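PDB 2GKP: DUF1436 domain-containing protein from Neisseria meningitidis, which is of unknown function but belongs to the CdiI family and is probably an immunity protein that neutralises a toxin of contact-dependent growth inhibition. Local coordinates for residues A14-N19 / L161-C166; Q26-S29 / A35-H38; L99-K102 / A106-K109; K109-V114 / E134-I139. One frame throughout, in Å; residues are numbered along the deposited sequence. Where two conformers were deposited one is given.

Interaction 1 (A14-N19 / L161-C166); sequences AGYKAN and LALSRC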
# COMPACT_ATOMS: atom_id res chain seq x y z
N ALA A 14 4.64 -1.28 1.27
CA ALA A 14 3.70 -0.25 0.86
C ALA A 14 2.50 -0.89 0.24
O ALA A 14 2.50 -2.07 -0.10
CB ALA A 14 4.33 0.78 -0.15
N GLY A 15 1.43 -0.10 0.09
CA GLY A 15 0.22 -0.59 -0.55
C GLY A 15 -0.24 0.34 -1.67
O GLY A 15 0.05 1.54 -1.66
N TYR A 16 -0.98 -0.25 -2.60
CA TYR A 16 -1.46 0.45 -3.79
C TYR A 16 -2.89 -0.04 -3.98
O TYR A 16 -3.12 -1.18 -4.41
CB TYR A 16 -0.56 0.12 -5.00
CG TYR A 16 -1.07 0.55 -6.37
CD1 TYR A 16 -1.39 1.88 -6.64
CD2 TYR A 16 -1.16 -0.36 -7.41
CE1 TYR A 16 -1.82 2.27 -7.92
CE2 TYR A 16 -1.61 0.02 -8.69
CZ TYR A 16 -1.94 1.33 -8.93
OH TYR A 16 -2.36 1.71 -10.19
N LYS A 17 -3.84 0.82 -3.61
CA LYS A 17 -5.27 0.52 -3.75
C LYS A 17 -5.90 1.33 -4.86
O LYS A 17 -5.38 2.40 -5.20
CB LYS A 17 -6.02 0.77 -2.44
CG LYS A 17 -5.78 -0.34 -1.44
CD LYS A 17 -6.30 0.01 -0.07
CE LYS A 17 -6.38 -1.23 0.84
NZ LYS A 17 -5.03 -1.87 1.00
N ALA A 18 -6.99 0.83 -5.45
CA ALA A 18 -7.60 1.54 -6.59
C ALA A 18 -9.05 1.26 -6.63
O ALA A 18 -9.44 0.09 -6.56
CB ALA A 18 -6.97 1.08 -7.92
N ASN A 19 -9.85 2.30 -6.80
CA ASN A 19 -11.28 2.11 -7.06
C ASN A 19 -11.68 2.94 -8.26
O ASN A 19 -10.80 3.36 -9.03
CB ASN A 19 -12.13 2.34 -5.77
CG ASN A 19 -12.17 3.79 -5.29
OD1 ASN A 19 -12.71 4.10 -4.18
ND2 ASN A 19 -11.65 4.70 -6.11
N LEU A 161 0.21 -3.60 -13.97
CA LEU A 161 0.05 -5.00 -14.33
C LEU A 161 -0.50 -5.78 -13.15
O LEU A 161 -1.46 -6.58 -13.28
CB LEU A 161 1.38 -5.60 -14.80
CG LEU A 161 1.39 -7.08 -15.17
CD1 LEU A 161 0.39 -7.39 -16.31
CD2 LEU A 161 2.78 -7.56 -15.55
N ALA A 162 0.08 -5.57 -11.96
CA ALA A 162 -0.42 -6.29 -10.81
C ALA A 162 -1.86 -5.89 -10.50
O ALA A 162 -2.67 -6.75 -10.15
CB ALA A 162 0.47 -6.05 -9.59
N LEU A 163 -2.19 -4.60 -10.60
CA LEU A 163 -3.58 -4.17 -10.39
C LEU A 163 -4.52 -4.90 -11.37
O LEU A 163 -5.63 -5.34 -11.00
CB LEU A 163 -3.68 -2.65 -10.51
CG LEU A 163 -5.09 -2.12 -10.54
CD1 LEU A 163 -5.65 -2.37 -9.20
CD2 LEU A 163 -5.07 -0.62 -10.81
N SER A 164 -4.09 -5.05 -12.64
CA SER A 164 -4.92 -5.75 -13.63
C SER A 164 -5.20 -7.21 -13.27
O SER A 164 -6.17 -7.82 -13.75
CB SER A 164 -4.30 -5.64 -15.04
OG SER A 164 -3.24 -6.55 -15.19
N ARG A 165 -4.36 -7.77 -12.42
CA ARG A 165 -4.51 -9.14 -11.95
C ARG A 165 -5.39 -9.27 -10.68
O ARG A 165 -5.74 -10.39 -10.28
CB ARG A 165 -3.13 -9.77 -11.70
CG ARG A 165 -2.35 -9.96 -13.01
CD ARG A 165 -0.96 -10.51 -12.72
NE ARG A 165 -0.17 -10.67 -13.93
CZ ARG A 165 1.11 -11.01 -13.93
NH1 ARG A 165 1.76 -11.18 -12.77
NH2 ARG A 165 1.74 -11.12 -15.08
N CYS A 166 -5.78 -8.15 -10.08
CA CYS A 166 -6.62 -8.22 -8.90
C CYS A 166 -8.02 -8.65 -9.28
O CYS A 166 -8.46 -8.45 -10.40
CB CYS A 166 -6.69 -6.84 -8.24
SG CYS A 166 -5.15 -6.38 -7.37
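Leu163 reaches from the last part of helix 152-164 to Tyr16 and Ala18 of strand 11-18, and its side chain makes the whole contact. Starting at the backbone, Leu163 CB lies 3.8 Å from Tyr16 CE2, coming at the ring obliquely. From there CG stands anti to the backbone N (chi1 171°), which carries the isopropyl end on toward the strand and lets the two methyls fork there. Leu163 CD1 turns to the methyl of Ala18, with 3.9 Å between CD1 and Ala18 CB. The other branch, Leu163 CD2, has two neighbours: Ala18 CB, also at 3.9 Å, and the phenol oxygen of the tyrosine, Tyr16 OH to Leu163 CD2 being 3.6 Å. The leucine and tyrosine side chains cross at about a right angle. This is helix-on-sheet packing in an alpha+beta fold: Tyr16 and Ala18, two positions apart on the strand, turn to the face of the antiparallel sheet that the C-terminal helix covers, while Lys17 between them points away from the helix. The same helix end also rests on the next strand, 112-119, where Leu163 and Cys166 touch Met112. Tyr16 also packs against Leu23 and Ile25 of strand 23-30. Within the helix end, Ser164 OG turns back to donate to Leu161 O at 2.6 Å.

Interaction 2 (Q26-S29 / A35-H38); sequences QTWS and APDH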
# COMPACT_ATOMS: atom_id res chain seq x y z
N GLN A 26 0.10 4.01 -0.20
CA GLN A 26 0.25 4.14 1.23
C GLN A 26 1.53 3.47 1.73
O GLN A 26 1.76 2.30 1.44
CB GLN A 26 -0.97 3.43 1.88
CG GLN A 26 -1.02 3.38 3.39
CD GLN A 26 -1.18 4.76 3.96
OE1 GLN A 26 -2.12 5.49 3.61
NE2 GLN A 26 -0.28 5.12 4.85
N THR A 27 2.30 4.16 2.57
CA THR A 27 3.39 3.50 3.31
C THR A 27 2.84 2.51 4.34
O THR A 27 1.86 2.81 5.01
CB THR A 27 4.19 4.57 4.09
OG1 THR A 27 4.84 5.41 3.14
CG2 THR A 27 5.27 3.94 4.99
N TRP A 28 3.48 1.33 4.44
CA TRP A 28 3.19 0.36 5.50
C TRP A 28 4.41 0.29 6.44
O TRP A 28 5.55 0.56 6.02
CB TRP A 28 2.98 -1.01 4.86
CG TRP A 28 1.68 -1.22 4.17
CD1 TRP A 28 0.89 -0.27 3.55
CD2 TRP A 28 1.05 -2.47 3.94
NE1 TRP A 28 -0.23 -0.87 2.99
CE2 TRP A 28 -0.15 -2.21 3.21
CE3 TRP A 28 1.35 -3.79 4.32
CZ2 TRP A 28 -1.04 -3.23 2.86
CZ3 TRP A 28 0.47 -4.80 3.94
CH2 TRP A 28 -0.71 -4.51 3.23
N SER A 29 4.17 -0.09 7.70
CA SER A 29 5.24 -0.23 8.67
C SER A 29 4.93 -1.42 9.55
O SER A 29 3.86 -2.04 9.44
CB SER A 29 5.35 1.04 9.54
OG SER A 29 5.71 2.16 8.73
N ALA A 35 1.70 -3.38 8.00
CA ALA A 35 0.32 -2.90 7.81
C ALA A 35 0.33 -1.42 7.49
O ALA A 35 1.34 -0.75 7.72
CB ALA A 35 -0.55 -3.19 9.05
N PRO A 36 -0.77 -0.91 6.92
CA PRO A 36 -0.80 0.52 6.60
C PRO A 36 -0.38 1.38 7.79
O PRO A 36 -0.84 1.13 8.92
CB PRO A 36 -2.26 0.75 6.24
CG PRO A 36 -2.69 -0.55 5.63
CD PRO A 36 -1.99 -1.62 6.46
N ASP A 37 0.48 2.36 7.54
CA ASP A 37 1.00 3.21 8.63
C ASP A 37 0.39 4.61 8.47
O ASP A 37 0.85 5.41 7.64
CB ASP A 37 2.52 3.28 8.55
CG ASP A 37 3.14 4.04 9.70
OD1 ASP A 37 2.38 4.64 10.47
OD2 ASP A 37 4.38 4.08 9.79
N HIS A 38 -0.67 4.88 9.22
CA HIS A 38 -1.40 6.13 9.05
C HIS A 38 -0.64 7.35 9.58
O HIS A 38 -1.15 8.47 9.53
CB HIS A 38 -2.83 6.00 9.59
CG HIS A 38 -3.60 4.90 8.94
ND1 HIS A 38 -3.83 4.85 7.58
CD2 HIS A 38 -4.12 3.75 9.45
CE1 HIS A 38 -4.48 3.74 7.28
NE2 HIS A 38 -4.68 3.06 8.40
O HOH W 1 -3.09 6.83 5.79
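Gln26 meets Pro36 and Asp37 across the hairpin of strands 23-30 and 34-45, its CG 4.1 Å from Pro36 CB. The chain bends at chi2 (66°), which brings the amide back along its own strand: NE2 donates in its amide plane to a lone pair of Thr27 O and has a further acceptor in Tyr40 O. A water in the plane of the His38 ring lies within hydrogen-bonding distance of both Gln26 OE1 and His38 ND1, bridging the two side chains. At Thr27 the carbonyl does the work, accepting Asp37 N at 2.9 Å besides the Gln26 amide, while Thr27 OG1 bonds Ala61 O. Trp28 faces Pro36 as a non-hydrogen-bonded antiparallel pair, and one face of the indole lies against the proline: Pro36 CD stands 3.9 Å from the centroid of the five-membered ring, 15° off its normal, a CH-pi contact. The carbonyl carbon of Ala35 sits over the same face, nearer the rim. Ser29 pairs with Ala35 through two backbone bonds, Ser29 N to Ala35 O and Ala35 N to Ser29 O, both 2.9 Å. Its hydroxyl donates to the anti side of a carboxylate oxygen, Ser29 OG to Asp37 OD2 being 2.6 Å. That oxygen also forms a salt bridge with Arg66, whose backbone N bonds Ser29 OG, and such a buried network would be expected to favour the charged form of Asp37.

Interaction 3 (L99-K102 / A106-K109); sequences LGYK and ALFK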
# COMPACT_ATOMS: atom_id res chain seq x y z
N LEU A 99 -12.61 11.87 -1.51
CA LEU A 99 -13.01 11.29 -2.79
C LEU A 99 -14.49 11.47 -3.08
O LEU A 99 -14.96 10.98 -4.11
CB LEU A 99 -12.61 9.80 -2.90
CG LEU A 99 -11.09 9.56 -2.93
CD1 LEU A 99 -10.87 8.06 -2.93
CD2 LEU A 99 -10.50 10.18 -4.17
N GLY A 100 -15.21 12.20 -2.25
CA GLY A 100 -16.62 12.53 -2.56
C GLY A 100 -17.64 11.46 -2.18
O GLY A 100 -18.74 11.42 -2.74
N TYR A 101 -17.29 10.55 -1.27
CA TYR A 101 -18.21 9.48 -0.85
C TYR A 101 -18.91 9.83 0.44
O TYR A 101 -18.36 10.49 1.33
CB TYR A 101 -17.47 8.16 -0.62
CG TYR A 101 -16.88 7.54 -1.86
CD1 TYR A 101 -17.67 6.86 -2.79
CD2 TYR A 101 -15.52 7.60 -2.11
CE1 TYR A 101 -17.14 6.28 -3.91
CE2 TYR A 101 -14.98 7.05 -3.25
CZ TYR A 101 -15.77 6.36 -4.13
OH TYR A 101 -15.21 5.78 -5.24
N LYS A 102 -20.18 9.43 0.49
CA LYS A 102 -21.01 9.61 1.67
C LYS A 102 -21.18 8.35 2.48
O LYS A 102 -21.65 8.41 3.62
CB LYS A 102 -22.40 10.16 1.25
CG LYS A 102 -22.25 11.46 0.46
CD LYS A 102 -21.70 12.61 1.29
CE LYS A 102 -21.33 13.84 0.44
NZ LYS A 102 -20.34 13.61 -0.67
N ALA A 106 -19.84 2.62 -0.58
CA ALA A 106 -19.47 3.10 -1.90
C ALA A 106 -17.97 3.26 -2.01
O ALA A 106 -17.40 2.92 -3.03
CB ALA A 106 -20.18 4.45 -2.17
N LEU A 107 -17.31 3.77 -0.97
CA LEU A 107 -15.84 3.91 -1.04
C LEU A 107 -15.17 2.56 -1.37
O LEU A 107 -14.24 2.51 -2.20
CB LEU A 107 -15.33 4.42 0.33
CG LEU A 107 -13.81 4.38 0.52
CD1 LEU A 107 -13.11 5.32 -0.46
CD2 LEU A 107 -13.48 4.71 1.97
N PHE A 108 -15.63 1.49 -0.71
CA PHE A 108 -14.95 0.24 -0.80
C PHE A 108 -15.43 -0.68 -1.91
O PHE A 108 -14.72 -1.61 -2.26
CB PHE A 108 -15.01 -0.52 0.53
CG PHE A 108 -14.13 0.08 1.61
CD1 PHE A 108 -12.75 -0.03 1.53
CD2 PHE A 108 -14.69 0.76 2.68
CE1 PHE A 108 -11.94 0.50 2.53
CE2 PHE A 108 -13.91 1.29 3.65
CZ PHE A 108 -12.54 1.16 3.60
N LYS A 109 -16.64 -0.42 -2.44
CA LYS A 109 -17.28 -1.39 -3.34
C LYS A 109 -16.37 -1.99 -4.40
O LYS A 109 -16.34 -3.23 -4.57
CB LYS A 109 -18.56 -0.81 -4.00
CG LYS A 109 -19.37 -1.88 -4.71
CD LYS A 109 -20.54 -1.34 -5.53
CE LYS A 109 -21.10 -2.46 -6.38
NZ LYS A 109 -20.28 -2.65 -7.60
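Tyr101 lays the face of its ring on the backbone of Leu107, where the chain turns back in the short connection between helix 81-99 and helix 104-108. The tight part lies directly over the ring: Leu107 CA is 3.7 Å from the ring centroid and only 2° off the normal, a CH-pi contact over the ring centre. Around that point the helix touches different parts of the ring. Ala106 CB comes to 3.5 Å from Tyr101 CD1, and on the other flank Leu107 CD1 lies 3.7 Å from Tyr101 CD2. A chi1 of 169° sends the leucine across the tyrosine at about a right angle, and one methyl reaches the ring. Leu107 also packs on Leu95 and Cys96 of helix 81-99. The phenol group is held from outside the two segments, by a hydrogen bond between Tyr101 OH and Glu20 OE2, and Arg21 makes a cation-pi contact with the ring. The loose side is made by the loop residues flanking Tyr101. Gly100, exposed in the isolated chain, leaves the helical conformation with a positive phi of 84°, and Lys102 is exposed there too, its CB directed away from helix 104-108. Leu99, just before Gly100, adds just a light apolar touch, its CD1 standing 4.3 Å from Leu107 CD1.

Interaction 4 (K109-V114 / E134-I139); sequences KNMMSV and EAWDAI. With EDO (1,2-ethanediol), chain C.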
# COMPACT_ATOMS: atom_id res chain seq x y z
N LYS A 109 -16.64 -0.42 -2.44
CA LYS A 109 -17.28 -1.39 -3.34
C LYS A 109 -16.37 -1.99 -4.40
O LYS A 109 -16.34 -3.23 -4.57
CB LYS A 109 -18.56 -0.81 -4.00
CG LYS A 109 -19.37 -1.88 -4.71
CD LYS A 109 -20.54 -1.34 -5.53
CE LYS A 109 -21.10 -2.46 -6.38
NZ LYS A 109 -20.28 -2.65 -7.60
N ASN A 110 -15.62 -1.14 -5.09
CA ASN A 110 -14.81 -1.59 -6.22
C ASN A 110 -13.32 -1.48 -5.95
O ASN A 110 -12.50 -1.41 -6.90
CB ASN A 110 -15.15 -0.79 -7.47
CG ASN A 110 -16.63 -0.88 -7.81
OD1 ASN A 110 -17.17 -1.98 -7.95
ND2 ASN A 110 -17.29 0.26 -7.96
N MSE A 111 -12.98 -1.42 -4.65
CA MSE A 111 -11.58 -1.16 -4.28
C MSE A 111 -10.75 -2.44 -4.39
O MSE A 111 -11.01 -3.43 -3.72
CB MSE A 111 -11.47 -0.53 -2.90
CG MSE A 111 -10.06 -0.10 -2.56
SE MSE A 111 -9.95 0.73 -0.81
CE MSE A 111 -10.78 2.44 -1.20
N MSE A 112 -9.74 -2.38 -5.26
CA MSE A 112 -8.74 -3.43 -5.38
C MSE A 112 -7.50 -3.06 -4.58
O MSE A 112 -7.29 -1.87 -4.27
CB MSE A 112 -8.39 -3.63 -6.86
CG MSE A 112 -9.63 -3.86 -7.75
SE MSE A 112 -10.47 -5.59 -7.31
CE MSE A 112 -11.26 -6.09 -8.95
N SER A 113 -6.66 -4.05 -4.28
CA SER A 113 -5.49 -3.80 -3.44
C SER A 113 -4.26 -4.61 -3.88
O SER A 113 -4.35 -5.82 -4.05
CB SER A 113 -5.81 -4.21 -2.00
OG SER A 113 -4.77 -3.75 -1.14
N VAL A 114 -3.12 -3.92 -4.01
CA VAL A 114 -1.85 -4.54 -4.33
C VAL A 114 -0.92 -4.21 -3.17
O VAL A 114 -0.93 -3.09 -2.68
CB VAL A 114 -1.32 -3.92 -5.67
CG1 VAL A 114 0.15 -4.21 -5.89
CG2 VAL A 114 -2.11 -4.37 -6.89
N GLU A 134 -14.22 -4.85 3.23
CA GLU A 134 -13.03 -4.08 3.62
C GLU A 134 -11.81 -4.97 3.85
O GLU A 134 -10.97 -4.70 4.74
CB GLU A 134 -13.31 -3.21 4.85
CG GLU A 134 -14.52 -2.29 4.58
CD GLU A 134 -14.88 -1.34 5.72
OE1 GLU A 134 -14.06 -1.08 6.62
OE2 GLU A 134 -16.04 -0.86 5.72
N ALA A 135 -11.67 -6.04 3.09
CA ALA A 135 -10.51 -6.92 3.23
C ALA A 135 -10.11 -7.60 1.94
O ALA A 135 -10.94 -7.82 1.09
CB ALA A 135 -10.75 -7.93 4.32
N TRP A 136 -8.82 -7.90 1.83
CA TRP A 136 -8.23 -8.44 0.61
C TRP A 136 -7.33 -9.58 0.99
O TRP A 136 -6.55 -9.43 1.95
CB TRP A 136 -7.39 -7.33 -0.07
CG TRP A 136 -8.24 -6.15 -0.47
CD1 TRP A 136 -8.88 -6.00 -1.69
CD2 TRP A 136 -8.62 -5.03 0.33
NE1 TRP A 136 -9.57 -4.82 -1.70
CE2 TRP A 136 -9.45 -4.21 -0.48
CE3 TRP A 136 -8.30 -4.61 1.63
CZ2 TRP A 136 -10.02 -3.02 -0.01
CZ3 TRP A 136 -8.85 -3.42 2.11
CH2 TRP A 136 -9.72 -2.64 1.28
N ASP A 137 -7.39 -10.68 0.27
CA ASP A 137 -6.61 -11.87 0.55
C ASP A 137 -5.78 -12.20 -0.69
O ASP A 137 -6.11 -11.81 -1.83
CB ASP A 137 -7.52 -13.08 0.86
CG ASP A 137 -8.09 -13.07 2.28
OD1 ASP A 137 -7.68 -12.28 3.16
OD2 ASP A 137 -9.00 -13.90 2.53
N ALA A 138 -4.71 -12.93 -0.48
CA ALA A 138 -3.86 -13.32 -1.62
C ALA A 138 -4.56 -14.22 -2.60
O ALA A 138 -5.45 -14.99 -2.25
CB ALA A 138 -2.58 -13.99 -1.13
N ILE A 139 -4.15 -14.09 -3.85
CA ILE A 139 -4.54 -15.01 -4.90
C ILE A 139 -3.31 -15.80 -5.34
O ILE A 139 -2.25 -15.65 -4.73
CB ILE A 139 -5.25 -14.31 -6.06
CG1 ILE A 139 -4.40 -13.17 -6.61
CG2 ILE A 139 -6.60 -13.77 -5.55
CD1 ILE A 139 -4.90 -12.63 -7.91
C1 EDO C . -2.32 -7.69 -2.00
O1 EDO C . -1.73 -8.99 -1.79
C2 EDO C . -3.31 -7.41 -0.87
O2 EDO C . -3.45 -6.03 -0.50
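Strand 112-119 and the short strand 135-138 both pair with strand 122-132 of the antiparallel sheet, and here they meet through one large side chain, Trp136, laid over Met111 and Ser113. The indole N-H points at the backbone: Trp136 NE1 donates to Met111 O at 2.8 Å with an N-H...O angle of 167°. The oxygen lies almost in the indole plane, whereas the N-H reaches it from above the carbonyl plane, 41° out of it. This bond, together with the packing around the indole, would restrict the turn of the ring. Ser113 CB then sits under one face, 3.5 Å from the centroid of the five-membered ring, a CH-pi contact. Met111, a selenomethionine with two conformers, meets the six-membered ring: in the conformer given, its SE is 3.8 Å from Trp136 CZ2 and stands obliquely to the ring, a Met-aromatic contact. The indole thus links two strands of the antiparallel sheet that are not paired with each other. His130 of strand 122-132 stacks on the tryptophan, Lys17 of strand 11-18 makes a cation-pi contact with it, and Phe108 of helix 104-108 touches it as well. The serine hydroxyl swings clear of the ring toward a 1,2-ethanediol probably taken from the crystallisation liquor. Ser113 OG lies 2.7 Å from its O2, though the proton between them is not settled; Lys17 NZ bonds the same hydroxyl, and the diol is held further by Asp115 OD1 and Pro127 O.

In the fold
Interaction 1 joins residues near the two ends of the chain and encloses the other three: interaction 2 comes first, then interaction 3, which runs straight into interaction 4 through the shared Lys109. Interactions 1, 2 and 4 reach the same antiparallel sheet, where strand 11-18 lies between strands 23-30 and 112-119. The centres of interactions 1 and 4 are about 8 Å apart and those of 1 and 2 about 15 Å. Interaction 3 lies at the periphery, its centre about 18 Å from that of the chain, but Phe108 packs on Glu134 and ties it to interaction 4. Sheet, C-terminal helix and helical connection thus form one compact unit, consistent with a single CdiI-like domain.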